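Local coordinates for putative signal transduction protein with CBS domains (Kribbella flavida, PDB 4NOC) that is of unknown function but, as a protein with paired CBS domains, probably takes part in signalling, perhaps by sensing a small regulatory ligand, at residues A[5-10]-A[128-133]; A[16-21]-A[37-42]; A[101-106]-A[121-126]. One frame throughout, in Å; residues are numbered along the deposited sequence.

Overall arrangement
The chain folds as a pair of CBS motifs, each with a three-stranded sheet. Interactions 2 and 3 are the buried counterparts of one another: each joins the two strands of a beta-alpha-beta unit, one unit per motif. Interaction 2 is built on parallel-strand hydrogen bonds, whereas interaction 3, where the strands are only starting to pair, relies on aliphatic packing. Interaction 1 lies further from the centre, brings helix 6-9 onto strand 125-130 of the second motif, and adds a salt bridge at its partly exposed margin. It shares that strand with interaction 3 and touches it through V129 and V104. Interactions 2 and 3 meet where I38 packs on L102 and L125, between the two motifs.

Interaction 1. Residues A[5-10]-A[128-133]; sequences HGEQMA and VVKNKE
Helix-on-strand packing with a salt bridge at its margin brings G6, E7 and A10 of the short N-terminal helix 6-9 against V128 and K130 of strand 125-130. The strand is the middle one of the sheet in the second CBS motif, so the start of the chain packs on the second motif of the pair. V128 forms the apolar half: its CG2 meets A10 CB at 3.6 Å, while CG1 lies over the peptide of G6, 3.8 Å from G6 O. Small residues suit this side of the helix, because they let the valine come close to the backbone. I138 of the neighbouring strand also packs on V128. G6 O accepts the backbone N-H of A10, so the carbonyl beside the valine is satisfied within the helix. Toward solvent the chemistry turns ionic. E7 has CG anti to its backbone N (chi1 -179°) and K130 is extended along its whole length, which brings the two chains across each other at a slant, with the ammonium group beside the carboxylate. K130 NZ approaches both carboxylate oxygens, weakly at E7 OE1 (3.3 Å) and more closely at E7 OE2 (3.1 Å), reaching the latter on its syn side, 24° out of the carboxylate plane.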
ATOM      1  N   HIS A   5     -17.594 -14.984  -3.821  1.00 43.10           N
ATOM      2  CA  HIS A   5     -16.422 -15.659  -3.286  1.00 40.53           C
ATOM      3  C   HIS A   5     -15.144 -14.940  -3.681  1.00 36.42           C
ATOM      4  O   HIS A   5     -15.189 -13.971  -4.434  1.00 36.77           O
ATOM      5  CB  HIS A   5     -16.396 -17.120  -3.728  1.00 42.42           C
ATOM      6  CG  HIS A   5     -17.469 -17.951  -3.100  1.00 47.21           C
ATOM      7  ND1 HIS A   5     -18.017 -19.058  -3.715  1.00 58.30           N
ATOM      8  CD2 HIS A   5     -18.096 -17.835  -1.908  1.00 49.33           C
ATOM      9  CE1 HIS A   5     -18.932 -19.585  -2.927  1.00 62.69           C
ATOM     10  NE2 HIS A   5     -19.006 -18.867  -1.823  1.00 54.65           N
ATOM     11  N   GLY A   6     -14.008 -15.399  -3.152  1.00 35.59           N
ATOM     12  CA  GLY A   6     -12.715 -14.796  -3.455  1.00 31.05           C
ATOM     13  C   GLY A   6     -12.499 -14.611  -4.949  1.00 37.37           C
ATOM     14  O   GLY A   6     -11.957 -13.597  -5.388  1.00 32.31           O
ATOM     15  N   GLU A   7     -12.955 -15.586  -5.732  1.00 31.99           N
ATOM     16  CA  GLU A   7     -12.866 -15.520  -7.189  1.00 42.93           C
ATOM     17  C   GLU A   7     -13.527 -14.271  -7.776  1.00 39.22           C
ATOM     18  O   GLU A   7     -12.937 -13.579  -8.598  1.00 39.62           O
ATOM     19  CB  GLU A   7     -13.492 -16.772  -7.805  1.00 50.82           C
ATOM     20  CG  GLU A   7     -13.424 -16.813  -9.316  1.00 58.91           C
ATOM     21  CD  GLU A   7     -13.814 -18.165  -9.881  1.00 71.90           C
ATOM     22  OE1 GLU A   7     -14.416 -18.976  -9.145  1.00 78.59           O
ATOM     23  OE2 GLU A   7     -13.520 -18.417 -11.069  1.00 77.79           O
ATOM     24  N   GLN A   8     -14.753 -13.988  -7.363  1.00 39.75           N
ATOM     25  CA  GLN A   8     -15.450 -12.809  -7.852  1.00 37.43           C
ATOM     26  C   GLN A   8     -14.893 -11.523  -7.249  1.00 41.16           C
ATOM     27  O   GLN A   8     -14.947 -10.480  -7.893  1.00 41.82           O
ATOM     28  CB  GLN A   8     -16.936 -12.906  -7.548  1.00 41.20           C
ATOM     29  CG  GLN A   8     -17.663 -14.014  -8.316  1.00 48.85           C
ATOM     30  CD  GLN A   8     -17.305 -15.407  -7.817  1.00 53.93           C
ATOM     31  OE1 GLN A   8     -17.011 -15.600  -6.635  1.00 56.36           O
ATOM     32  NE2 GLN A   8     -17.312 -16.379  -8.719  1.00 53.88           N
HETATM   33  N   MSE A   9     -14.364 -11.590  -6.022  1.00 33.88           N
HETATM   34  CA  MSE A   9     -13.797 -10.407  -5.364  1.00 35.24           C
HETATM   35  C   MSE A   9     -12.499  -9.935  -6.020  1.00 31.29           C
HETATM   36  O   MSE A   9     -12.216  -8.739  -6.072  1.00 32.08           O
HETATM   37  CB  MSE A   9     -13.528 -10.686  -3.878  1.00 34.72           C
HETATM   38  CG  MSE A   9     -14.775 -11.026  -3.062  1.00 35.64           C
HETATM   39 SE   MSE A   9     -14.273 -11.701  -1.317  0.77 39.50          SE
HETATM   40  CE  MSE A   9     -13.534 -10.080  -0.580  1.00 33.55           C
ATOM     41  N   ALA A  10     -11.717 -10.881  -6.529  1.00 30.45           N
ATOM     42  CA  ALA A  10     -10.373 -10.575  -7.005  1.00 32.16           C
ATOM     43  C   ALA A  10     -10.405  -9.671  -8.220  1.00 34.31           C
ATOM     44  O   ALA A  10     -11.347  -9.705  -9.014  1.00 32.56           O
ATOM     45  CB  ALA A  10      -9.628 -11.847  -7.335  1.00 32.38           C
ATOM     46  N   VAL A 128      -5.380 -14.350  -4.934  1.00 31.26           N
ATOM     47  CA  VAL A 128      -6.409 -15.368  -5.022  1.00 31.46           C
ATOM     48  C   VAL A 128      -5.935 -16.462  -5.966  1.00 31.56           C
ATOM     49  O   VAL A 128      -5.434 -16.188  -7.072  1.00 30.71           O
ATOM     50  CB  VAL A 128      -7.757 -14.778  -5.464  1.00 31.81           C
ATOM     51  CG1 VAL A 128      -8.858 -15.810  -5.308  1.00 25.65           C
ATOM     52  CG2 VAL A 128      -8.086 -13.571  -4.607  1.00 29.09           C
ATOM     53  N   VAL A 129      -6.046 -17.705  -5.516  1.00 33.33           N
ATOM     54  CA  VAL A 129      -5.588 -18.827  -6.326  1.00 35.03           C
ATOM     55  C   VAL A 129      -6.748 -19.787  -6.615  1.00 39.90           C
ATOM     56  O   VAL A 129      -7.647 -19.956  -5.782  1.00 42.76           O
ATOM     57  CB  VAL A 129      -4.356 -19.527  -5.687  1.00 43.09           C
ATOM     58  CG1 VAL A 129      -4.278 -21.020  -6.047  1.00 38.12           C
ATOM     59  CG2 VAL A 129      -3.078 -18.812  -6.118  1.00 46.70           C
ATOM     60  N   LYS A 130      -6.755 -20.349  -7.820  1.00 43.32           N
ATOM     61  CA  LYS A 130      -7.704 -21.398  -8.195  1.00 46.86           C
ATOM     62  C   LYS A 130      -6.963 -22.484  -8.975  1.00 48.26           C
ATOM     63  O   LYS A 130      -6.331 -22.202 -10.000  1.00 50.90           O
ATOM     64  CB  LYS A 130      -8.862 -20.821  -9.025  1.00 50.73           C
ATOM     65  CG  LYS A 130      -9.847 -21.864  -9.587  1.00 56.67           C
ATOM     66  CD  LYS A 130     -11.067 -21.174 -10.226  1.00 55.89           C
ATOM     67  CE  LYS A 130     -12.096 -22.182 -10.756  1.00 57.96           C
ATOM     68  NZ  LYS A 130     -13.422 -21.536 -11.026  1.00 58.42           N
ATOM     69  N   ASN A 131      -7.028 -23.715  -8.472  1.00 47.21           N
ATOM     70  CA  ASN A 131      -6.311 -24.840  -9.063  1.00 52.31           C
ATOM     71  C   ASN A 131      -4.860 -24.493  -9.348  1.00 53.10           C
ATOM     72  O   ASN A 131      -4.402 -24.650 -10.474  1.00 57.57           O
ATOM     73  CB  ASN A 131      -7.008 -25.342 -10.341  1.00 53.79           C
ATOM     74  N   LYS A 132      -4.167 -23.980  -8.329  1.00 49.42           N
ATOM     75  CA  LYS A 132      -2.737 -23.650  -8.401  1.00 45.73           C
ATOM     76  C   LYS A 132      -2.417 -22.459  -9.318  1.00 50.26           C
ATOM     77  O   LYS A 132      -1.243 -22.128  -9.529  1.00 55.23           O
ATOM     78  CB  LYS A 132      -1.898 -24.872  -8.797  1.00 49.83           C
ATOM     79  CG  LYS A 132      -1.886 -26.018  -7.775  1.00 55.90           C
ATOM     80  CD  LYS A 132      -1.149 -25.617  -6.494  1.00 60.10           C
ATOM     81  CE  LYS A 132      -0.967 -26.792  -5.522  1.00 59.70           C
ATOM     82  NZ  LYS A 132       0.144 -27.721  -5.896  1.00 58.40           N
ATOM     83  N   GLU A 133      -3.456 -21.809  -9.845  1.00 47.58           N
ATOM     84  CA  GLU A 133      -3.272 -20.630 -10.689  1.00 42.49           C
ATOM     85  C   GLU A 133      -3.695 -19.358  -9.956  1.00 40.18           C
ATOM     86  O   GLU A 133      -4.752 -19.314  -9.313  1.00 39.36           O
ATOM     87  CB  GLU A 133      -4.070 -20.767 -11.989  1.00 50.66           C
ATOM     88  CG  GLU A 133      -3.571 -21.870 -12.911  1.00 54.84           C
TER

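Interaction 2. Residues A[16-21]-A[37-42]; sequences VGLDSD and LIVVDE
V16 and G17 pair in parallel with V39 and V40, joined by a backbone ladder. V16 N donates to I38 O (2.9 Å), V40 N donates to V16 O (2.9 Å), and L18 N donates to V40 O (2.8 Å). The last of these carries the pairing past strand 15-17 into the turn that follows.

L18 then covers the end of the ladder. Its CB sits 3.5 Å from V40 O, beside the acceptor that its own N-H uses. CG stands anti to the backbone N, though skewed (chi1 -155°), and divides the chain into two methyls. CD1 turns to V39 CG1 at 3.8 Å, the two side chains crossing at about a right angle, and CD2 points toward D41 CB, 4.4 Å away. A branched leucine suits this place because it can touch both V39 of the strand and D41 just past its end.

V16 and V39 lie on the same face of the sheet, where V16 CG1 meets L37 CD1 at 4.0 Å. L28 of helix 22-31 covers V16, and V91 of helix 91-94 packs on both valines. Beta-branched residues fit such extended chain. V40 projects from the other face. D41 directs its carboxylate elsewhere, to K43 and to the backbone N of S45. At the end of the strand, G17 O closes a type I turn by accepting both S20 N and S20 OG, the hydroxyl coming in the carbonyl plane on a lone pair. D21 next caps helix 22-31 through the backbone N of E24. Strand 15-17, that helix and strand 36-40 make the beta-alpha-beta crossover of the first CBS motif.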
ATOM      1  N   VAL A  16       5.062 -10.615 -11.892  1.00 33.03           N
ATOM      2  CA  VAL A  16       6.369 -10.799 -12.532  1.00 28.81           C
ATOM      3  C   VAL A  16       7.114 -11.980 -11.920  1.00 32.79           C
ATOM      4  O   VAL A  16       6.903 -12.312 -10.743  1.00 35.18           O
ATOM      5  CB  VAL A  16       7.288  -9.551 -12.412  1.00 37.70           C
ATOM      6  CG1 VAL A  16       6.738  -8.371 -13.210  1.00 31.71           C
ATOM      7  CG2 VAL A  16       7.514  -9.185 -10.941  1.00 34.71           C
ATOM      8  N   GLY A  17       7.986 -12.606 -12.713  1.00 31.62           N
ATOM      9  CA  GLY A  17       8.781 -13.722 -12.234  1.00 33.63           C
ATOM     10  C   GLY A  17       9.962 -13.287 -11.380  1.00 35.28           C
ATOM     11  O   GLY A  17      10.568 -12.234 -11.601  1.00 33.94           O
ATOM     12  N   LEU A  18      10.274 -14.105 -10.386  1.00 35.11           N
ATOM     13  CA  LEU A  18      11.439 -13.921  -9.530  1.00 38.77           C
ATOM     14  C   LEU A  18      12.742 -13.741 -10.332  1.00 43.78           C
ATOM     15  O   LEU A  18      13.608 -12.932  -9.974  1.00 47.75           O
ATOM     16  CB  LEU A  18      11.537 -15.142  -8.623  1.00 47.49           C
ATOM     17  CG  LEU A  18      12.226 -15.092  -7.267  1.00 51.45           C
ATOM     18  CD1 LEU A  18      11.911 -13.818  -6.543  1.00 41.48           C
ATOM     19  CD2 LEU A  18      11.776 -16.290  -6.440  1.00 53.07           C
ATOM     20  N   ASP A  19      12.886 -14.481 -11.424  1.00 39.84           N
ATOM     21  CA  ASP A  19      14.094 -14.363 -12.230  1.00 42.29           C
ATOM     22  C   ASP A  19      13.965 -13.387 -13.405  1.00 41.10           C
ATOM     23  O   ASP A  19      14.855 -13.291 -14.233  1.00 43.50           O
ATOM     24  CB  ASP A  19      14.543 -15.742 -12.718  1.00 51.19           C
ATOM     25  CG  ASP A  19      14.659 -16.743 -11.581  1.00 63.66           C
ATOM     26  OD1 ASP A  19      15.120 -16.341 -10.486  1.00 61.56           O
ATOM     27  OD2 ASP A  19      14.274 -17.922 -11.781  1.00 73.84           O
ATOM     28  N   SER A  20      12.865 -12.651 -13.470  1.00 37.94           N
ATOM     29  CA  SER A  20      12.692 -11.692 -14.555  1.00 42.47           C
ATOM     30  C   SER A  20      13.465 -10.377 -14.321  1.00 42.51           C
ATOM     31  O   SER A  20      13.927 -10.084 -13.213  1.00 43.28           O
ATOM     32  CB  SER A  20      11.204 -11.438 -14.841  1.00 34.86           C
ATOM     33  OG  SER A  20      10.603 -10.748 -13.772  1.00 32.95           O
ATOM     34  N   ASP A  21      13.617  -9.607 -15.387  1.00 37.04           N
ATOM     35  CA  ASP A  21      14.471  -8.431 -15.395  1.00 37.56           C
ATOM     36  C   ASP A  21      14.009  -7.321 -14.433  1.00 40.59           C
ATOM     37  O   ASP A  21      12.858  -6.899 -14.463  1.00 33.19           O
ATOM     38  CB  ASP A  21      14.568  -7.902 -16.827  1.00 43.38           C
ATOM     39  CG  ASP A  21      15.365  -6.619 -16.925  1.00 50.79           C
ATOM     40  OD1 ASP A  21      16.612  -6.690 -16.922  1.00 51.09           O
ATOM     41  OD2 ASP A  21      14.737  -5.538 -17.016  1.00 52.96           O
ATOM     42  N   LEU A  37       4.018  -5.057  -7.161  1.00 38.68           N
ATOM     43  CA  LEU A  37       3.864  -6.140  -8.123  1.00 36.51           C
ATOM     44  C   LEU A  37       3.735  -7.445  -7.353  1.00 33.50           C
ATOM     45  O   LEU A  37       4.373  -7.609  -6.314  1.00 36.12           O
ATOM     46  CB  LEU A  37       5.092  -6.213  -9.040  1.00 35.44           C
ATOM     47  CG  LEU A  37       5.347  -5.015  -9.962  1.00 40.56           C
ATOM     48  CD1 LEU A  37       6.635  -5.186 -10.748  1.00 31.03           C
ATOM     49  CD2 LEU A  37       4.166  -4.782 -10.909  1.00 33.84           C
ATOM     50  N   ILE A  38       2.914  -8.370  -7.842  1.00 31.65           N
ATOM     51  CA  ILE A  38       2.930  -9.725  -7.294  1.00 33.51           C
ATOM     52  C   ILE A  38       4.074 -10.522  -7.924  1.00 34.46           C
ATOM     53  O   ILE A  38       4.173 -10.635  -9.144  1.00 36.36           O
ATOM     54  CB  ILE A  38       1.589 -10.453  -7.470  1.00 36.86           C
ATOM     55  CG1 ILE A  38       0.542  -9.843  -6.528  1.00 35.19           C
ATOM     56  CG2 ILE A  38       1.754 -11.945  -7.183  1.00 34.05           C
ATOM     57  CD1 ILE A  38      -0.795 -10.517  -6.601  1.00 38.21           C
ATOM     58  N   VAL A  39       4.955 -11.049  -7.086  1.00 30.85           N
ATOM     59  CA  VAL A  39       6.100 -11.781  -7.583  1.00 29.82           C
ATOM     60  C   VAL A  39       5.802 -13.270  -7.488  1.00 45.64           C
ATOM     61  O   VAL A  39       5.357 -13.742  -6.438  1.00 31.87           O
ATOM     62  CB  VAL A  39       7.328 -11.497  -6.727  1.00 32.57           C
ATOM     63  CG1 VAL A  39       8.540 -12.263  -7.265  1.00 34.58           C
ATOM     64  CG2 VAL A  39       7.600  -9.997  -6.679  1.00 28.46           C
ATOM     65  N   VAL A  40       6.038 -14.009  -8.567  1.00 32.69           N
ATOM     66  CA  VAL A  40       5.898 -15.454  -8.503  1.00 36.83           C
ATOM     67  C   VAL A  40       7.221 -16.160  -8.803  1.00 44.04           C
ATOM     68  O   VAL A  40       8.167 -15.540  -9.309  1.00 40.59           O
ATOM     69  CB  VAL A  40       4.830 -15.947  -9.467  1.00 38.05           C
ATOM     70  CG1 VAL A  40       3.528 -15.186  -9.218  1.00 40.35           C
ATOM     71  CG2 VAL A  40       5.304 -15.763 -10.908  1.00 38.16           C
ATOM     72  N   ASP A  41       7.296 -17.456  -8.497  1.00 49.21           N
ATOM     73  CA  ASP A  41       8.488 -18.212  -8.867  1.00 48.92           C
ATOM     74  C   ASP A  41       8.348 -18.792 -10.273  1.00 53.31           C
ATOM     75  O   ASP A  41       7.322 -18.578 -10.926  1.00 52.29           O
ATOM     76  CB  ASP A  41       8.841 -19.268  -7.816  1.00 54.70           C
ATOM     77  CG  ASP A  41       7.839 -20.425  -7.752  1.00 62.75           C
ATOM     78  OD1 ASP A  41       7.011 -20.607  -8.672  1.00 61.84           O
ATOM     79  OD2 ASP A  41       7.908 -21.187  -6.762  1.00 69.81           O
ATOM     80  N   GLU A  42       9.365 -19.528 -10.723  1.00 57.25           N
ATOM     81  CA  GLU A  42       9.414 -20.053 -12.086  1.00 60.92           C
ATOM     82  C   GLU A  42       8.178 -20.850 -12.524  1.00 63.15           C
ATOM     83  O   GLU A  42       7.784 -20.799 -13.694  1.00 64.12           O
ATOM     84  CB  GLU A  42      10.674 -20.902 -12.280  1.00 66.98           C
TER
HETATM   85  O   HOH W   1      12.496 -19.866  -9.577  1.00 55.63           O

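Interaction 3. Residues A[101-106]-A[121-126]; sequences ELPVVK and LRCPLV
P103 and V126 stand at the middle of an aliphatic contact. The proline ring offers CB to V126 CG1 at 3.9 Å, and its CG touches L121 CD1 at 3.7 Å and, less closely, C123 SG. A rigid apolar ring suits this place, between the end of helix 111-121 and the strand that follows. V126, with CG1 anti to its carbonyl carbon (chi1 -65°), spreads its methyls over two partners, for CG2 meets V105 CG1 at 3.9 Å with the side chains nearly perpendicular. An alanine at V126 would remove both methyls and would probably cost P103 CB its contact with CG1 and V105 CG1 its contact with CG2, opening a gap between the strands and helix 111-121. Beyond the ring, L102 CD1 reaches L125 CD2 at 3.6 Å, and both leucines also pack on V49 of the first CBS motif. The segments belong to the beta-alpha-beta unit of the second CBS motif: strand 104-106, helix 111-121, strand 125-130. Backbone contacts are of a different kind. V126 CA approaches P103 O at 3.3 Å in a CA-H...O contact, and the backbones of P103 and V105 both bond to A127, giving the parallel pairing. Among polar side chains, R122 NH2 hydrogen-bonds Q54 OE1 of the second subunit.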
ATOM      1  N   GLU A 101       5.654 -12.243   3.412  1.00 65.60           N
ATOM      2  CA  GLU A 101       4.774 -13.329   3.013  1.00 65.58           C
ATOM      3  C   GLU A 101       3.613 -12.716   2.254  1.00 58.46           C
ATOM      4  O   GLU A 101       3.238 -11.572   2.498  1.00 59.91           O
ATOM      5  CB  GLU A 101       4.237 -14.075   4.237  1.00 70.39           C
ATOM      6  CG  GLU A 101       5.225 -15.030   4.896  1.00 77.46           C
ATOM      7  CD  GLU A 101       5.366 -16.343   4.145  1.00 81.42           C
ATOM      8  OE1 GLU A 101       6.234 -17.154   4.527  1.00 82.95           O
ATOM      9  OE2 GLU A 101       4.606 -16.567   3.177  1.00 82.25           O
ATOM     10  N   LEU A 102       3.054 -13.471   1.323  1.00 52.46           N
ATOM     11  CA  LEU A 102       1.901 -13.008   0.577  1.00 39.12           C
ATOM     12  C   LEU A 102       0.792 -13.974   0.867  1.00 36.75           C
ATOM     13  O   LEU A 102       0.803 -15.097   0.367  1.00 46.84           O
ATOM     14  CB  LEU A 102       2.220 -12.983  -0.914  1.00 42.38           C
ATOM     15  CG  LEU A 102       1.060 -12.778  -1.889  1.00 39.32           C
ATOM     16  CD1 LEU A 102       0.332 -11.470  -1.599  1.00 38.46           C
ATOM     17  CD2 LEU A 102       1.561 -12.832  -3.334  1.00 33.38           C
ATOM     18  N   PRO A 103      -0.165 -13.566   1.710  1.00 33.64           N
ATOM     19  CA  PRO A 103      -1.219 -14.533   2.020  1.00 26.86           C
ATOM     20  C   PRO A 103      -2.029 -14.768   0.757  1.00 25.08           C
ATOM     21  O   PRO A 103      -2.243 -13.834  -0.011  1.00 27.26           O
ATOM     22  CB  PRO A 103      -2.073 -13.816   3.076  1.00 28.68           C
ATOM     23  CG  PRO A 103      -1.233 -12.607   3.528  1.00 32.59           C
ATOM     24  CD  PRO A 103      -0.400 -12.252   2.337  1.00 31.62           C
ATOM     25  N   VAL A 104      -2.455 -16.008   0.554  1.00 30.54           N
ATOM     26  CA  VAL A 104      -3.182 -16.428  -0.638  1.00 25.07           C
ATOM     27  C   VAL A 104      -4.459 -17.097  -0.161  1.00 35.91           C
ATOM     28  O   VAL A 104      -4.389 -18.106   0.558  1.00 25.44           O
ATOM     29  CB  VAL A 104      -2.388 -17.511  -1.406  1.00 26.53           C
ATOM     30  CG1 VAL A 104      -3.182 -17.999  -2.615  1.00 26.80           C
ATOM     31  CG2 VAL A 104      -1.002 -17.000  -1.812  1.00 27.50           C
ATOM     32  N   VAL A 105      -5.612 -16.554  -0.552  1.00 23.72           N
ATOM     33  CA  VAL A 105      -6.900 -17.125  -0.149  1.00 23.67           C
ATOM     34  C   VAL A 105      -7.445 -18.059  -1.234  1.00 28.52           C
ATOM     35  O   VAL A 105      -7.207 -17.846  -2.427  1.00 28.01           O
ATOM     36  CB  VAL A 105      -7.946 -16.011   0.194  1.00 25.42           C
ATOM     37  CG1 VAL A 105      -7.390 -15.063   1.264  1.00 23.76           C
ATOM     38  CG2 VAL A 105      -8.337 -15.208  -1.047  1.00 22.27           C
ATOM     39  N   LYS A 106      -8.147 -19.110  -0.824  1.00 31.45           N
ATOM     40  CA  LYS A 106      -8.769 -20.021  -1.773  1.00 35.40           C
ATOM     41  C   LYS A 106      -9.875 -19.299  -2.521  1.00 33.09           C
ATOM     42  O   LYS A 106     -10.611 -18.499  -1.927  1.00 34.48           O
ATOM     43  CB  LYS A 106      -9.355 -21.241  -1.052  1.00 34.51           C
ATOM     44  CG  LYS A 106      -8.292 -22.117  -0.413  1.00 37.48           C
ATOM     45  CD  LYS A 106      -8.886 -23.282   0.384  1.00 32.41           C
ATOM     46  CE  LYS A 106      -7.772 -23.976   1.160  1.00 46.03           C
ATOM     47  NZ  LYS A 106      -8.192 -25.279   1.731  1.00 56.84           N
ATOM     48  N   LEU A 121      -4.651 -10.426   9.757  1.00 34.71           N
ATOM     49  CA  LEU A 121      -3.262 -10.246   9.325  1.00 33.27           C
ATOM     50  C   LEU A 121      -2.931  -8.784   9.051  1.00 35.07           C
ATOM     51  O   LEU A 121      -1.764  -8.426   9.008  1.00 34.49           O
ATOM     52  CB  LEU A 121      -2.975 -11.055   8.066  1.00 32.17           C
ATOM     53  CG  LEU A 121      -3.154 -12.568   8.134  1.00 31.61           C
ATOM     54  CD1 LEU A 121      -2.712 -13.211   6.815  1.00 31.58           C
ATOM     55  CD2 LEU A 121      -2.361 -13.132   9.296  1.00 35.50           C
ATOM     56  N   ARG A 122      -3.955  -7.947   8.856  1.00 35.35           N
ATOM     57  CA  ARG A 122      -3.735  -6.536   8.503  1.00 36.53           C
ATOM     58  C   ARG A 122      -2.835  -6.404   7.279  1.00 39.45           C
ATOM     59  O   ARG A 122      -1.925  -5.571   7.263  1.00 35.30           O
ATOM     60  CB  ARG A 122      -3.123  -5.745   9.672  1.00 36.40           C
ATOM     61  CG  ARG A 122      -4.133  -4.972  10.499  1.00 51.30           C
ATOM     62  CD  ARG A 122      -3.484  -3.864  11.337  1.00 59.47           C
ATOM     63  NE  ARG A 122      -2.638  -4.390  12.407  1.00 66.32           N
ATOM     64  CZ  ARG A 122      -2.550  -3.868  13.630  1.00 69.19           C
ATOM     65  NH1 ARG A 122      -1.747  -4.427  14.528  1.00 69.76           N
ATOM     66  NH2 ARG A 122      -3.261  -2.794  13.963  1.00 69.91           N
ATOM     67  N   CYS A 123      -3.065  -7.237   6.267  1.00 41.53           N
ATOM     68  CA  CYS A 123      -2.209  -7.215   5.076  1.00 42.67           C
ATOM     69  C   CYS A 123      -2.810  -6.277   4.040  1.00 36.10           C
ATOM     70  O   CYS A 123      -4.033  -6.110   3.991  1.00 34.55           O
ATOM     71  CB  CYS A 123      -2.027  -8.622   4.500  1.00 36.40           C
ATOM     72  SG  CYS A 123      -3.565  -9.503   4.382  1.00 42.25           S
ATOM     73  N   PRO A 124      -1.949  -5.626   3.244  1.00 31.55           N
ATOM     74  CA  PRO A 124      -2.382  -4.661   2.222  1.00 31.74           C
ATOM     75  C   PRO A 124      -3.139  -5.344   1.090  1.00 29.33           C
ATOM     76  O   PRO A 124      -4.062  -4.740   0.562  1.00 28.90           O
ATOM     77  CB  PRO A 124      -1.067  -4.061   1.708  1.00 34.51           C
ATOM     78  CG  PRO A 124       0.014  -5.031   2.153  1.00 41.68           C
ATOM     79  CD  PRO A 124      -0.484  -5.643   3.422  1.00 35.21           C
ATOM     80  N   LEU A 125      -2.770  -6.579   0.742  1.00 29.11           N
ATOM     81  CA  LEU A 125      -3.515  -7.380  -0.240  1.00 32.39           C
ATOM     82  C   LEU A 125      -3.334  -8.886  -0.017  1.00 33.61           C
ATOM     83  O   LEU A 125      -2.434  -9.318   0.713  1.00 31.75           O
ATOM     84  CB  LEU A 125      -3.154  -6.992  -1.696  1.00 38.24           C
ATOM     85  CG  LEU A 125      -1.790  -7.296  -2.339  1.00 42.08           C
ATOM     86  CD1 LEU A 125      -0.651  -7.019  -1.399  1.00 48.55           C
ATOM     87  CD2 LEU A 125      -1.691  -8.724  -2.824  1.00 45.74           C
ATOM     88  N   VAL A 126      -4.211  -9.678  -0.628  1.00 25.71           N
ATOM     89  CA  VAL A 126      -4.031 -11.126  -0.679  1.00 24.35           C
ATOM     90  C   VAL A 126      -4.164 -11.549  -2.139  1.00 30.92           C
ATOM     91  O   VAL A 126      -4.917 -10.921  -2.902  1.00 31.33           O
ATOM     92  CB  VAL A 126      -5.072 -11.907   0.175  1.00 29.23           C
ATOM     93  CG1 VAL A 126      -4.901 -11.590   1.658  1.00 28.51           C
ATOM     94  CG2 VAL A 126      -6.516 -11.595  -0.285  1.00 26.90           C
TER